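Local coordinates for glutathione S-transferase-like protein (Methylobacillus flagellatus, PDB 4GLT), which binds glutathione as a two-chain assembly and probably acts as a glutathione transferase, at residues His65-Lys70 with Ser81-Arg86; Pro72-Pro77 with Arg86-Tyr91. All coordinates share one frame; numbering follows the deposited sequence.

Contact 1: His65-Lys70 with Ser81-Arg86. With GSH (glutathione), chain E.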
loop_
_atom_site.group_PDB
_atom_site.type_symbol
_atom_site.label_atom_id
_atom_site.label_comp_id
_atom_site.label_asym_id
_atom_site.label_seq_id
_atom_site.Cartn_x
_atom_site.Cartn_y
_atom_site.Cartn_z
ATOM N N HIS A 65 1.434 8.436 -16.366
ATOM C CA HIS A 65 0.146 8.066 -15.793
ATOM C C HIS A 65 0.279 7.758 -14.305
ATOM O O HIS A 65 -0.586 8.101 -13.497
ATOM C CB HIS A 65 -0.470 6.901 -16.575
ATOM C CG HIS A 65 -0.580 7.166 -18.047
ATOM N ND1 HIS A 65 -1.784 7.388 -18.678
ATOM C CD2 HIS A 65 0.370 7.268 -19.006
ATOM C CE1 HIS A 65 -1.574 7.605 -19.963
ATOM N NE2 HIS A 65 -0.273 7.541 -20.189
ATOM N N ASN A 66 1.379 7.118 -13.943
ATOM C CA ASN A 66 1.714 6.944 -12.543
ATOM C C ASN A 66 3.101 7.500 -12.286
ATOM O O ASN A 66 4.087 6.947 -12.764
ATOM C CB ASN A 66 1.671 5.475 -12.160
ATOM C CG ASN A 66 1.831 5.268 -10.669
ATOM O OD1 ASN A 66 2.076 6.217 -9.927
ATOM N ND2 ASN A 66 1.704 4.026 -10.226
ATOM N N PRO A 67 3.182 8.613 -11.545
ATOM C CA PRO A 67 4.460 9.281 -11.317
ATOM C C PRO A 67 5.455 8.374 -10.597
ATOM O O PRO A 67 6.666 8.505 -10.793
ATOM C CB PRO A 67 4.080 10.471 -10.427
ATOM C CG PRO A 67 2.614 10.661 -10.644
ATOM C CD PRO A 67 2.082 9.272 -10.820
ATOM N N LEU A 68 4.932 7.461 -9.779
ATOM C CA LEU A 68 5.738 6.493 -9.054
ATOM C C LEU A 68 6.464 5.557 -10.019
ATOM O O LEU A 68 7.490 4.982 -9.677
ATOM C CB LEU A 68 4.848 5.679 -8.104
ATOM C CG LEU A 68 4.195 6.446 -6.943
ATOM C CD1 LEU A 68 3.293 5.531 -6.118
ATOM C CD2 LEU A 68 5.243 7.092 -6.055
ATOM N N GLY A 69 5.915 5.405 -11.221
ATOM C CA GLY A 69 6.471 4.512 -12.240
ATOM C C GLY A 69 6.120 3.047 -12.044
ATOM O O GLY A 69 6.840 2.164 -12.505
ATOM N N LYS A 70 5.005 2.783 -11.373
ATOM C CA LYS A 70 4.690 1.430 -10.950
ATOM C C LYS A 70 3.415 0.877 -11.573
ATOM O O LYS A 70 2.423 1.586 -11.742
ATOM C CB LYS A 70 4.579 1.359 -9.427
ATOM C CG LYS A 70 5.914 1.399 -8.711
ATOM C CD LYS A 70 5.721 1.503 -7.211
ATOM C CE LYS A 70 7.050 1.463 -6.476
ATOM N NZ LYS A 70 7.619 0.087 -6.471
ATOM N N SER A 81 -5.731 8.387 -14.375
ATOM C CA SER A 81 -5.224 7.087 -13.949
ATOM C C SER A 81 -5.297 6.852 -12.443
ATOM O O SER A 81 -4.967 7.724 -11.648
ATOM C CB SER A 81 -3.806 6.854 -14.477
ATOM O OG SER A 81 -2.952 7.938 -14.176
ATOM N N LEU A 82 -5.655 5.631 -12.085
ATOM C CA LEU A 82 -5.724 5.200 -10.706
ATOM C C LEU A 82 -4.635 4.171 -10.400
ATOM O O LEU A 82 -4.409 3.252 -11.169
ATOM C CB LEU A 82 -7.084 4.579 -10.424
ATOM C CG LEU A 82 -8.337 5.427 -10.558
ATOM C CD1 LEU A 82 -9.536 4.535 -10.389
ATOM C CD2 LEU A 82 -8.350 6.522 -9.540
ATOM N N TYR A 83 -3.958 4.368 -9.277
ATOM C CA TYR A 83 -2.928 3.487 -8.753
ATOM C C TYR A 83 -3.008 3.785 -7.268
ATOM O O TYR A 83 -3.502 4.830 -6.918
ATOM C CB TYR A 83 -1.572 3.912 -9.306
ATOM C CG TYR A 83 -1.315 5.380 -9.113
ATOM C CD1 TYR A 83 -0.674 5.842 -7.989
ATOM C CD2 TYR A 83 -1.751 6.308 -10.033
ATOM C CE1 TYR A 83 -0.458 7.172 -7.795
ATOM C CE2 TYR A 83 -1.538 7.641 -9.842
ATOM C CZ TYR A 83 -0.889 8.064 -8.719
ATOM O OH TYR A 83 -0.670 9.389 -8.506
ATOM N N ASP A 84 -2.546 2.925 -6.375
ATOM C CA ASP A 84 -1.970 1.628 -6.651
ATOM C C ASP A 84 -3.052 0.575 -6.693
ATOM O O ASP A 84 -4.218 0.880 -6.799
ATOM C CB ASP A 84 -0.939 1.264 -5.590
ATOM C CG ASP A 84 -1.538 1.124 -4.204
ATOM O OD1 ASP A 84 -2.689 1.516 -3.997
ATOM O OD2 ASP A 84 -0.846 0.613 -3.314
ATOM N N SER A 85 -2.650 -0.673 -6.594
ATOM C CA SER A 85 -3.572 -1.762 -6.741
ATOM C C SER A 85 -4.688 -1.673 -5.726
ATOM O O SER A 85 -5.805 -2.019 -6.032
ATOM C CB SER A 85 -2.849 -3.094 -6.615
ATOM O OG SER A 85 -2.365 -3.289 -5.315
ATOM N N ARG A 86 -4.391 -1.235 -4.515
ATOM C CA ARG A 86 -5.424 -1.129 -3.490
ATOM C C ARG A 86 -6.534 -0.129 -3.807
ATOM O O ARG A 86 -7.690 -0.391 -3.539
ATOM C CB ARG A 86 -4.818 -0.914 -2.108
ATOM C CG ARG A 86 -4.013 -2.107 -1.660
ATOM C CD ARG A 86 -3.927 -2.231 -0.161
ATOM N NE ARG A 86 -2.706 -1.642 0.351
ATOM C CZ ARG A 86 -2.459 -1.436 1.634
ATOM N NH1 ARG A 86 -3.351 -1.764 2.544
ATOM N NH2 ARG A 86 -1.319 -0.882 1.998
HETATM N N1 GSH E . 1.876 -0.877 -4.123
HETATM C CA1 GSH E . 1.799 -1.138 -5.578
HETATM C C1 GSH E . 0.519 -1.896 -5.755
HETATM O O11 GSH E . -0.071 -1.883 -6.849
HETATM O O12 GSH E . 0.070 -2.507 -4.762
HETATM C CB1 GSH E . 3.049 -1.911 -6.036
HETATM C CG1 GSH E . 3.083 -2.161 -7.551
HETATM C CD1 GSH E . 4.328 -2.949 -7.950
HETATM O OE1 GSH E . 5.207 -3.175 -7.131
HETATM N N2 GSH E . 4.393 -3.364 -9.221
HETATM C CA2 GSH E . 5.533 -4.019 -9.871
HETATM C C2 GSH E . 5.782 -5.432 -9.405
HETATM O O2 GSH E . 4.849 -6.172 -9.123
HETATM C CB2 GSH E . 6.787 -3.163 -9.741
HETATM S SG2 GSH E . 6.646 -1.640 -10.703
HETATM N N3 GSH E . 7.048 -5.832 -9.339
HETATM C CA3 GSH E . 7.430 -7.138 -8.825
HETATM C C3 GSH E . 7.516 -8.203 -9.899
HETATM O O31 GSH E . 8.229 -9.209 -9.683
HETATM O O32 GSH E . 6.865 -8.052 -10.959
#

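Contact 2: Pro72-Pro77 with Arg86-Tyr91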
loop_
_atom_site.group_PDB
_atom_site.type_symbol
_atom_site.label_atom_id
_atom_site.label_comp_id
_atom_site.label_asym_id
_atom_site.label_seq_id
_atom_site.Cartn_x
_atom_site.Cartn_y
_atom_site.Cartn_z
ATOM N N PRO A 72 0.356 -2.104 -11.227
ATOM C CA PRO A 72 -0.597 -1.760 -12.274
ATOM C C PRO A 72 -1.040 -0.299 -12.192
ATOM O O PRO A 72 -1.039 0.284 -11.114
ATOM C CB PRO A 72 -1.791 -2.662 -11.955
ATOM C CG PRO A 72 -1.760 -2.806 -10.473
ATOM C CD PRO A 72 -0.323 -2.642 -10.031
ATOM N N VAL A 73 -1.481 0.228 -13.326
ATOM C CA VAL A 73 -2.172 1.492 -13.405
ATOM C C VAL A 73 -3.449 1.276 -14.185
ATOM O O VAL A 73 -3.407 0.693 -15.248
ATOM C CB VAL A 73 -1.377 2.519 -14.172
ATOM C CG1 VAL A 73 -1.989 3.866 -13.997
ATOM C CG2 VAL A 73 0.033 2.524 -13.730
ATOM N N LEU A 74 -4.580 1.748 -13.673
ATOM C CA LEU A 74 -5.810 1.757 -14.462
ATOM C C LEU A 74 -6.020 3.139 -15.064
ATOM O O LEU A 74 -6.251 4.114 -14.342
ATOM C CB LEU A 74 -7.027 1.352 -13.619
ATOM C CG LEU A 74 -8.323 1.025 -14.381
ATOM C CD1 LEU A 74 -8.385 -0.441 -14.791
ATOM C CD2 LEU A 74 -9.538 1.374 -13.546
ATOM N N ILE A 75 -5.904 3.221 -16.388
ATOM C CA ILE A 75 -6.199 4.444 -17.131
ATOM C C ILE A 75 -7.636 4.425 -17.640
ATOM O O ILE A 75 -7.967 3.628 -18.513
ATOM C CB ILE A 75 -5.271 4.588 -18.343
ATOM C CG1 ILE A 75 -3.814 4.488 -17.898
ATOM C CG2 ILE A 75 -5.560 5.890 -19.082
ATOM C CD1 ILE A 75 -2.849 4.177 -19.017
ATOM N N LEU A 76 -8.476 5.303 -17.090
ATOM C CA LEU A 76 -9.891 5.407 -17.464
ATOM C C LEU A 76 -10.082 6.250 -18.733
ATOM O O LEU A 76 -9.189 6.997 -19.120
ATOM C CB LEU A 76 -10.695 6.006 -16.303
ATOM C CG LEU A 76 -10.562 5.300 -14.941
ATOM C CD1 LEU A 76 -11.194 6.133 -13.841
ATOM C CD2 LEU A 76 -11.182 3.910 -14.952
ATOM N N PRO A 77 -11.256 6.131 -19.385
ATOM C CA PRO A 77 -11.548 6.853 -20.633
ATOM C C PRO A 77 -11.346 8.374 -20.558
ATOM O O PRO A 77 -11.185 9.018 -21.598
ATOM C CB PRO A 77 -13.021 6.525 -20.896
ATOM C CG PRO A 77 -13.257 5.232 -20.198
ATOM C CD PRO A 77 -12.342 5.210 -19.003
ATOM N N ARG A 86 -4.391 -1.235 -4.515
ATOM C CA ARG A 86 -5.424 -1.129 -3.490
ATOM C C ARG A 86 -6.534 -0.129 -3.807
ATOM O O ARG A 86 -7.690 -0.391 -3.539
ATOM C CB ARG A 86 -4.818 -0.914 -2.108
ATOM C CG ARG A 86 -4.013 -2.107 -1.660
ATOM C CD ARG A 86 -3.927 -2.231 -0.161
ATOM N NE ARG A 86 -2.706 -1.642 0.351
ATOM C CZ ARG A 86 -2.459 -1.436 1.634
ATOM N NH1 ARG A 86 -3.351 -1.764 2.544
ATOM N NH2 ARG A 86 -1.319 -0.882 1.998
ATOM N N VAL A 87 -6.176 1.008 -4.378
ATOM C CA VAL A 87 -7.151 1.975 -4.850
ATOM C C VAL A 87 -7.974 1.400 -6.022
ATOM O O VAL A 87 -9.211 1.440 -6.004
ATOM C CB VAL A 87 -6.456 3.276 -5.294
ATOM C CG1 VAL A 87 -7.491 4.344 -5.632
ATOM C CG2 VAL A 87 -5.495 3.753 -4.210
ATOM N N ILE A 88 -7.272 0.857 -7.020
ATOM C CA ILE A 88 -7.872 0.335 -8.252
ATOM C C ILE A 88 -8.951 -0.720 -8.006
ATOM O O ILE A 88 -10.015 -0.709 -8.626
ATOM C CB ILE A 88 -6.784 -0.270 -9.170
ATOM C CG1 ILE A 88 -5.834 0.834 -9.651
ATOM C CG2 ILE A 88 -7.418 -0.947 -10.378
ATOM C CD1 ILE A 88 -4.552 0.317 -10.259
ATOM N N VAL A 89 -8.647 -1.639 -7.106
ATOM C CA VAL A 89 -9.564 -2.690 -6.685
ATOM C C VAL A 89 -10.811 -2.198 -5.929
ATOM O O VAL A 89 -11.842 -2.883 -5.906
ATOM C CB VAL A 89 -8.810 -3.713 -5.803
ATOM C CG1 VAL A 89 -9.734 -4.315 -4.757
ATOM C CG2 VAL A 89 -8.175 -4.793 -6.666
ATOM N N GLU A 90 -10.739 -1.041 -5.285
ATOM C CA GLU A 90 -11.947 -0.526 -4.641
ATOM C C GLU A 90 -12.819 0.110 -5.713
ATOM O O GLU A 90 -14.027 -0.091 -5.762
ATOM C CB GLU A 90 -11.632 0.469 -3.523
ATOM C CG GLU A 90 -12.860 0.845 -2.713
ATOM C CD GLU A 90 -12.531 1.496 -1.384
ATOM O OE1 GLU A 90 -11.495 2.188 -1.290
ATOM O OE2 GLU A 90 -13.325 1.330 -0.432
ATOM N N TYR A 91 -12.176 0.858 -6.597
ATOM C CA TYR A 91 -12.852 1.422 -7.752
ATOM C C TYR A 91 -13.655 0.393 -8.564
ATOM O O TYR A 91 -14.811 0.633 -8.896
ATOM C CB TYR A 91 -11.827 2.100 -8.647
ATOM C CG TYR A 91 -12.408 2.620 -9.928
ATOM C CD1 TYR A 91 -13.091 3.825 -9.958
ATOM C CD2 TYR A 91 -12.280 1.905 -11.105
ATOM C CE1 TYR A 91 -13.624 4.312 -11.131
ATOM C CE2 TYR A 91 -12.807 2.386 -12.285
ATOM C CZ TYR A 91 -13.481 3.589 -12.289
ATOM O OH TYR A 91 -14.019 4.071 -13.459
#

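Contact 1: His65-Lys70 with Ser81-Arg86
Asn-66 lays its side-chain amide on the ring of Tyr-83: the planes are 22° apart, and Asn-66 OD1 stands 3.3 Å above the ring plane, over its centre. With CG anti to the backbone N (chi1 -172°), the amide swings across the ring, and both of its ends are held. OD1 accepts from Leu-68 N at 3.1 Å, an Asx turn, with the donor above the carbonyl plane, while ND2 of Asn-66 donates to Lys-70 O at 3.0 Å. A flat donor-acceptor suits this place because it fastens its own type I turn while stacking. CD of Pro-67 meets Tyr-83 OH at 3.6 Å, and that hydroxyl bonds Arg-114 of the second subunit. At the start of strand 81-82, Ser-81 OG donates to His-65 O, a doubtfully short bond.

Beyond Tyr-83 the chain enters a helix capped, weakly, by Asp-84, whose OD2 accepts from glutathione N1 at 3.2 Å. Ser-85 takes the adjoining carboxylate twice, through N to O11 at 2.9 Å and through OG to O12 at 2.6 Å. A helix start should favour that negative charge. This acidic residue and serine reading the gamma-glutamyl end are characteristic of the glutathione site of glutathione transferases.

Contact 2: Pro72-Pro77 with Arg86-Tyr91
Val-87 O takes two backbone donors, Tyr-91 N at 3.1 Å and, weakly, Glu-90 N; this helical turn places Tyr-91 on the same flank as Ile-88, facing Leu-74 and Leu-76. No hydrogen bond joins strand to helix; the contact is apolar. The delta methyl of Ile-88 reaches the backbone, with CD1 3.6 Å from Pro-72 O and 3.7 Å from Leu-74 N. Its other branch, CG2, lies 4.0 Å from Leu-74 CB. Isoleucine suits the place because one branch meets the backbone while the other lies against Leu-74.

Leu-74 extends CG anti to its own N (chi1 -167°), which carries CD2 to within 3.6 Å of Tyr-91 CE2, the side chains crossing at about a right angle. Leu-76 and Tyr-91 approach from opposite directions, both leucine methyls meeting the phenol end, with CD2 3.2 Å from Tyr-91 OH. Arg-95 adds a cation-pi contact, so one aromatic ring serves leucines and cation. Pro-72, behind a cis peptide, meets Ile-88 CD1 through CG and touches glutathione. The axes of strand 73-75 and helix segment 86-91 run 46° apart and approach to 8.9 Å; both belong to the beta-beta-alpha half of the thioredoxin-like fold of glutathione transferases.

Contacts 1 and 2 have centres about 8 Å apart, and their segments alternate along the chain. Strands 73-75 and 81-82 are antiparallel neighbours, joined where Leu-82 N approaches Leu-74 O at 2.8 Å, a probable hydrogen bond. Leu-82 points away from the loop of contact 1 and packs into contact 2, its CD1 3.5 Å from Tyr-91 CG, while His-65 touches Ile-75. Helix 85-93 serves both: its first turn holds the gamma-glutamyl end of glutathione, and its later residues pack on the sheet. The nearest atoms of the Pro-72 side chain and the same glutathione are about 3 Å apart, and Ile-71 O is hydrogen-bonded to this ligand. Arg-86, common to both, salt-bridges Asp-84 of the second subunit.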